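PDB 2X4K: 4-oxalocrotonate tautomerase from Staphylococcus aureus, which belongs to the tautomerase family of the MIF clan, small beta-alpha-beta enzymes, and assembles here as a hexamer. Local coordinates for residues A[9-12]-A[13-16]; A[15-18]-A[19-23]; A[28-31]-A[32-36]. All coordinates share one frame; numbering follows the deposited sequence.

Contact 1: A[9-12]-A[13-16]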
loop_
_atom_site.group_PDB
_atom_site.type_symbol
_atom_site.label_atom_id
_atom_site.label_comp_id
_atom_site.label_asym_id
_atom_site.label_seq_id
_atom_site.Cartn_x
_atom_site.Cartn_y
_atom_site.Cartn_z
ATOM N N LYS A 9 7.444 5.906 -1.997
ATOM C CA LYS A 9 7.051 6.293 -3.345
ATOM C C LYS A 9 7.713 7.614 -3.658
ATOM O O LYS A 9 7.599 8.554 -2.881
ATOM C CB LYS A 9 5.534 6.459 -3.443
ATOM C CG LYS A 9 4.733 5.175 -3.284
ATOM C CD LYS A 9 3.240 5.498 -3.138
ATOM C CE LYS A 9 2.388 4.275 -2.858
ATOM N NZ LYS A 9 2.183 3.454 -4.080
ATOM N N LEU A 10 8.407 7.699 -4.787
ATOM C CA LEU A 10 9.018 8.966 -5.162
ATOM C C LEU A 10 9.228 9.031 -6.664
ATOM O O LEU A 10 9.108 8.042 -7.369
ATOM C CB LEU A 10 10.323 9.216 -4.389
ATOM C CG LEU A 10 11.615 8.572 -4.882
ATOM C CD1 LEU A 10 12.781 9.043 -4.023
ATOM C CD2 LEU A 10 11.500 7.052 -4.861
ATOM N N LEU A 11 9.528 10.228 -7.139
ATOM C CA LEU A 11 9.731 10.476 -8.555
ATOM C C LEU A 11 10.829 9.588 -9.122
ATOM O O LEU A 11 11.891 9.449 -8.517
ATOM C CB LEU A 11 10.122 11.936 -8.751
ATOM C CG LEU A 11 10.437 12.408 -10.166
ATOM C CD1 LEU A 11 9.234 12.253 -11.070
ATOM C CD2 LEU A 11 10.899 13.850 -10.129
ATOM N N GLU A 12 10.579 9.023 -10.296
ATOM C CA GLU A 12 11.561 8.185 -10.971
ATOM C C GLU A 12 12.821 8.950 -11.359
ATOM O O GLU A 12 12.841 10.180 -11.386
ATOM C CB GLU A 12 10.948 7.581 -12.226
ATOM C CG GLU A 12 10.648 8.622 -13.285
ATOM C CD GLU A 12 10.001 8.046 -14.515
ATOM O OE1 GLU A 12 9.944 6.803 -14.639
ATOM O OE2 GLU A 12 9.548 8.845 -15.358
ATOM N N GLY A 13 13.862 8.190 -11.668
ATOM C CA GLY A 13 15.108 8.749 -12.167
ATOM C C GLY A 13 16.174 8.921 -11.105
ATOM O O GLY A 13 17.185 9.575 -11.347
ATOM N N ARG A 14 15.975 8.324 -9.938
ATOM C CA ARG A 14 16.978 8.407 -8.882
ATOM C C ARG A 14 18.200 7.589 -9.295
ATOM O O ARG A 14 18.067 6.581 -9.973
ATOM C CB ARG A 14 16.400 7.912 -7.548
ATOM C CG ARG A 14 15.548 8.940 -6.764
ATOM C CD ARG A 14 14.694 9.856 -7.644
ATOM N NE ARG A 14 15.450 10.954 -8.244
ATOM C CZ ARG A 14 14.929 11.878 -9.051
ATOM N NH1 ARG A 14 15.707 12.833 -9.547
ATOM N NH2 ARG A 14 13.637 11.863 -9.358
ATOM N N SER A 15 19.392 8.030 -8.896
ATOM C CA SER A 15 20.614 7.272 -9.173
ATOM C C SER A 15 20.659 6.030 -8.297
ATOM O O SER A 15 20.004 5.982 -7.256
ATOM C CB SER A 15 21.856 8.129 -8.936
ATOM O OG SER A 15 22.055 8.344 -7.553
ATOM N N ASP A 16 21.438 5.033 -8.705
ATOM C CA ASP A 16 21.569 3.813 -7.913
ATOM C C ASP A 16 22.139 4.128 -6.530
ATOM O O ASP A 16 21.734 3.517 -5.546
ATOM C CB ASP A 16 22.440 2.767 -8.618
ATOM C CG ASP A 16 22.294 1.392 -8.003
ATOM O OD1 ASP A 16 21.187 0.816 -8.077
ATOM O OD2 ASP A 16 23.274 0.890 -7.416
#
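R14 folds back over the end of the strand and lays its guanidinium beside the L11 carbonyl. The donor is NH2, 3.1 Å from L11 O in a nearly straight bond with an N-H...O angle of 169°. The two groups are turned unequally in this bond. L11 O lies close to the guanidinium plane, at its edge, whereas NH2 stands above the carbonyl plane of L11, with a C=O...N angle of 105°, and so uses neither in-plane lone pair. NH2 also lies 2.8 Å from E12 O, but the angle is too poor for a hydrogen bond.

The reversal comes from bends at chi2 and chi3, which bring the methylene CD of R14 to 3.0 Å from L11 O before the chain reaches the guanidinium. On the aliphatic part, CG of R14 touches CD1 of L10 at 3.9 Å, the two side chains running at a slant to one another. L11 meets the other end of R14: its CG is 3.3 Å from NH2 of R14, the methine of the leucine against a guanidinium nitrogen.

The segment is the first connection of the beta-alpha-beta unit, where strand 5-11 gives way to the loop before helix 16-34. G13 makes the bend at positive phi. Its backbone N donates to the carboxylate of E47 on strand 42-48, which ties the turn to the neighbouring parallel strand. L10, a buried side chain, packs on I45 of that strand. M2 of a second subunit packs on L10, L11 and R14, placing the folded arginine at a subunit boundary.

Contact 2: A[15-18]-A[19-23]; sequences SDEQ and LKNLV
S15 serves the first turn of the helix twice: its carbonyl O accepts from L19 N at 3.0 Å, while its hydroxyl OG caps Q18 N, also at 3.0 Å. A return bond runs from S15 N to OE1 of Q18. It is almost straight, with an N-H...O angle of 174°, yet the separation of 3.3 Å makes it weak. Q18 reaches back because its CG lies beside its own backbone N (chi1 -77°) and the chain then runs extended.

The S15-Q18 pair is a capping box at the N-terminus of helix 16-34, the helix of the beta-alpha-beta unit. The regular i to i+4 ladder begins immediately, the bond from L19 to S15 being followed by K20 to D16, N21 to E17 and L22 to Q18.

Along one flank, E17 and K20 lie side by side and point the same way. OE2 of E17 and NZ of K20 are 4.2 Å apart, opposite charges near each other but beyond salt-bridge range, where any attraction is probably modest. N21 instead crosses E17 at a slant, its amide plane 85° from the carboxylate plane, with ND2 3.9 Å from CG of E17.

L19 and L22 pack on I45 of strand 42-48, while Q18, N21 and L22 meet T33 of a second subunit. The carboxylate of D16 forms a salt bridge with R59 of a fourth subunit and accepts a hydrogen bond from N51 of that same subunit.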
loop_
_atom_site.group_PDB
_atom_site.type_symbol
_atom_site.label_atom_id
_atom_site.label_comp_id
_atom_site.label_asym_id
_atom_site.label_seq_id
_atom_site.Cartn_x
_atom_site.Cartn_y
_atom_site.Cartn_z
ATOM N N SER A 15 19.392 8.030 -8.896
ATOM C CA SER A 15 20.614 7.272 -9.173
ATOM C C SER A 15 20.659 6.030 -8.297
ATOM O O SER A 15 20.004 5.982 -7.256
ATOM C CB SER A 15 21.856 8.129 -8.936
ATOM O OG SER A 15 22.055 8.344 -7.553
ATOM N N ASP A 16 21.438 5.033 -8.705
ATOM C CA ASP A 16 21.569 3.813 -7.913
ATOM C C ASP A 16 22.139 4.128 -6.530
ATOM O O ASP A 16 21.734 3.517 -5.546
ATOM C CB ASP A 16 22.440 2.767 -8.618
ATOM C CG ASP A 16 22.294 1.392 -8.003
ATOM O OD1 ASP A 16 21.187 0.816 -8.077
ATOM O OD2 ASP A 16 23.274 0.890 -7.416
ATOM N N GLU A 17 23.070 5.083 -6.462
ATOM C CA GLU A 17 23.669 5.472 -5.183
ATOM C C GLU A 17 22.662 6.187 -4.291
ATOM O O GLU A 17 22.634 5.952 -3.083
ATOM C CB GLU A 17 24.903 6.354 -5.387
ATOM C CG GLU A 17 25.848 6.368 -4.179
ATOM C CD GLU A 17 26.608 5.060 -4.000
ATOM O OE1 GLU A 17 26.581 4.215 -4.922
ATOM O OE2 GLU A 17 27.235 4.875 -2.935
ATOM N N GLN A 18 21.842 7.060 -4.869
ATOM C CA GLN A 18 20.772 7.708 -4.104
ATOM C C GLN A 18 19.821 6.669 -3.499
ATOM O O GLN A 18 19.451 6.783 -2.334
ATOM C CB GLN A 18 20.018 8.747 -4.955
ATOM C CG GLN A 18 20.781 10.061 -5.137
ATOM C CD GLN A 18 20.016 11.084 -5.956
ATOM O OE1 GLN A 18 19.557 10.788 -7.051
ATOM N NE2 GLN A 18 19.889 12.297 -5.429
ATOM N N LEU A 19 19.440 5.668 -4.304
ATOM C CA LEU A 19 18.600 4.543 -3.858
ATOM C C LEU A 19 19.271 3.772 -2.727
ATOM O O LEU A 19 18.650 3.481 -1.703
ATOM C CB LEU A 19 18.334 3.555 -5.010
ATOM C CG LEU A 19 17.344 3.877 -6.134
ATOM C CD1 LEU A 19 17.410 2.814 -7.228
ATOM C CD2 LEU A 19 15.932 3.989 -5.594
ATOM N N LYS A 20 20.543 3.438 -2.929
ATOM C CA LYS A 20 21.326 2.693 -1.944
ATOM C C LYS A 20 21.338 3.438 -0.608
ATOM O O LYS A 20 21.059 2.861 0.444
ATOM C CB LYS A 20 22.760 2.503 -2.449
ATOM C CG LYS A 20 23.639 1.682 -1.526
ATOM C CD LYS A 20 24.966 1.360 -2.194
ATOM C CE LYS A 20 25.944 0.752 -1.209
ATOM N NZ LYS A 20 26.472 1.771 -0.268
ATOM N N ASN A 21 21.632 4.730 -0.670
ATOM C CA ASN A 21 21.703 5.560 0.519
ATOM C C ASN A 21 20.338 5.742 1.167
ATOM O O ASN A 21 20.239 5.728 2.388
ATOM C CB ASN A 21 22.320 6.918 0.189
ATOM C CG ASN A 21 23.774 6.811 -0.198
ATOM O OD1 ASN A 21 24.466 5.864 0.177
ATOM N ND2 ASN A 21 24.241 7.779 -0.963
ATOM N N LEU A 22 19.293 5.914 0.360
ATOM C CA LEU A 22 17.939 6.023 0.888
ATOM C C LEU A 22 17.583 4.793 1.719
ATOM O O LEU A 22 17.075 4.909 2.837
ATOM C CB LEU A 22 16.960 6.196 -0.273
ATOM C CG LEU A 22 15.472 6.256 0.046
ATOM C CD1 LEU A 22 15.140 7.435 0.941
ATOM C CD2 LEU A 22 14.681 6.310 -1.263
ATOM N N VAL A 23 17.852 3.609 1.181
ATOM C CA VAL A 23 17.540 2.380 1.912
ATOM C C VAL A 23 18.314 2.312 3.234
ATOM O O VAL A 23 17.745 1.975 4.268
ATOM C CB VAL A 23 17.796 1.116 1.048
ATOM C CG1 VAL A 23 17.722 -0.153 1.884
ATOM C CG2 VAL A 23 16.794 1.058 -0.088
#

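Contact 3: A[28-31]-A[32-36]. With ZN (zinc ion), chain F; ACT (acetate ion), chain G.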
loop_
_atom_site.group_PDB
_atom_site.type_symbol
_atom_site.label_atom_id
_atom_site.label_comp_id
_atom_site.label_asym_id
_atom_site.label_seq_id
_atom_site.Cartn_x
_atom_site.Cartn_y
_atom_site.Cartn_z
ATOM N N ASP A 28 18.302 3.326 9.170
ATOM C CA ASP A 28 18.895 3.946 10.355
ATOM C C ASP A 28 17.843 4.722 11.136
ATOM O O ASP A 28 17.791 4.648 12.363
ATOM C CB ASP A 28 19.986 4.970 9.984
ATOM C CG ASP A 28 21.249 4.365 9.388
ATOM O OD1 ASP A 28 21.457 3.137 9.434
ATOM O OD2 ASP A 28 22.068 5.172 8.876
ATOM N N ALA A 29 17.047 5.513 10.424
ATOM C CA ALA A 29 16.028 6.356 11.041
ATOM C C ALA A 29 14.988 5.540 11.792
ATOM O O ALA A 29 14.613 5.879 12.915
ATOM C CB ALA A 29 15.344 7.217 9.984
ATOM N N VAL A 30 14.497 4.479 11.162
ATOM C CA VAL A 30 13.503 3.614 11.794
ATOM C C VAL A 30 14.114 2.948 13.029
ATOM O O VAL A 30 13.518 2.931 14.108
ATOM C CB VAL A 30 12.983 2.560 10.803
ATOM C CG1 VAL A 30 12.106 1.531 11.518
ATOM C CG2 VAL A 30 12.209 3.243 9.674
ATOM N N GLU A 31 15.320 2.423 12.869
ATOM C CA GLU A 31 15.986 1.714 13.954
ATOM C C GLU A 31 16.178 2.603 15.177
ATOM O O GLU A 31 15.865 2.206 16.297
ATOM C CB GLU A 31 17.338 1.210 13.480
ATOM C CG GLU A 31 18.066 0.375 14.513
ATOM C CD GLU A 31 19.461 -0.007 14.083
ATOM O OE1 GLU A 31 19.775 0.013 12.878
ATOM O OE2 GLU A 31 20.261 -0.335 14.981
ATOM N N LYS A 32 16.711 3.803 14.976
ATOM C CA LYS A 32 17.078 4.621 16.119
ATOM C C LYS A 32 15.865 5.203 16.829
ATOM O O LYS A 32 15.922 5.427 18.027
ATOM C CB LYS A 32 18.080 5.700 15.734
ATOM C CG LYS A 32 17.557 6.829 14.924
ATOM C CD LYS A 32 18.715 7.714 14.542
ATOM C CE LYS A 32 18.270 8.964 13.840
ATOM N NZ LYS A 32 19.449 9.753 13.390
ATOM N N THR A 33 14.769 5.440 16.115
ATOM C CA THR A 33 13.620 6.106 16.722
ATOM C C THR A 33 12.634 5.136 17.353
ATOM O O THR A 33 11.888 5.529 18.247
ATOM C CB THR A 33 12.872 6.992 15.718
ATOM O OG1 THR A 33 12.397 6.200 14.623
ATOM C CG2 THR A 33 13.763 8.105 15.217
ATOM N N THR A 34 12.632 3.882 16.905
ATOM C CA THR A 34 11.695 2.878 17.402
ATOM C C THR A 34 12.333 1.784 18.252
ATOM O O THR A 34 11.639 1.122 19.009
ATOM C CB THR A 34 10.952 2.177 16.255
ATOM O OG1 THR A 34 11.869 1.355 15.523
ATOM C CG2 THR A 34 10.292 3.185 15.331
ATOM N N GLY A 35 13.640 1.579 18.118
ATOM C CA GLY A 35 14.308 0.478 18.791
ATOM C C GLY A 35 14.120 -0.861 18.098
ATOM O O GLY A 35 14.481 -1.890 18.658
ATOM N N ALA A 36 13.573 -0.863 16.881
ATOM C CA ALA A 36 13.429 -2.101 16.119
ATOM C C ALA A 36 14.793 -2.702 15.823
ATOM O O ALA A 36 15.757 -1.979 15.564
ATOM C CB ALA A 36 12.690 -1.852 14.818
HETATM ZN ZN ZN F . 22.083 -0.706 14.518
HETATM C C ACT G . 20.106 12.316 11.280
HETATM O O ACT G . 19.244 12.930 10.596
HETATM O OXT ACT G . 19.927 12.288 12.521
HETATM C CH3 ACT G . 21.285 11.650 10.644
#
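T33 and T34 each return a hydroxyl to the carbonyl four residues earlier, so A29 O and V30 O each accept twice. A29 O takes T33 OG1 at 2.8 Å and the longer T33 N at 3.2 Å. V30 O takes T34 OG1 at 2.7 Å together with T34 N. In both pairs the two donors come from opposite faces of the carbonyl plane, and T34 OG1 stands well above that of V30. Each hydroxyl sits between its own backbone N and carbonyl carbon (chi1 60° in T33, 69° in T34), which aims it back up the helix.

D28 O and E31 O complete the series, accepting from K32 N and G35 N respectively. The last of these is the most bent, with an N-H...O angle of 141°, as the backbone turns into positive phi at G35.

E31 has an extended side chain whose OE2 binds a zinc ion at 1.9 Å. Its second oxygen, OE1, is 2.9 Å from the same zinc ion and makes a salt bridge to R38, which also pairs with OD1 of D28. The arginine thus links two carboxylates one helical turn apart and would probably help to fix the rotation of the metal-bound group. K32 leads elsewhere: its extended chain carries NZ to OXT of an acetate ion, probably from the crystallisation liquor, 2.7 Å away.

Beyond the glycine, A36 N donates to OG1 of T34 at 3.1 Å. The T34 hydroxyl is therefore donor to V30 and acceptor from A36, and the latter bond closes an ST turn at the C-terminal end of helix 16-34, where the chain leaves the helix of the beta-alpha-beta unit.

How the contacts relate
Contacts 1 and 2 share S15 and D16, so the turn after strand 5-11 runs directly into the helix start, their centres about 9 Å apart. Contact 3 lies on the same helix as contact 2, its centre about 19 Å away, and on the opposite side of the chain's centre from contact 1. Contact 1 is a surface contact; the other two are partly buried. The chemistry changes with position: an arginine supplies the added donor at the strand end, a serine hydroxyl accepts at the helix start, and threonine hydroxyls donate at the helix end. Contact 3 alone includes a zinc ligand, while all three touch a second subunit.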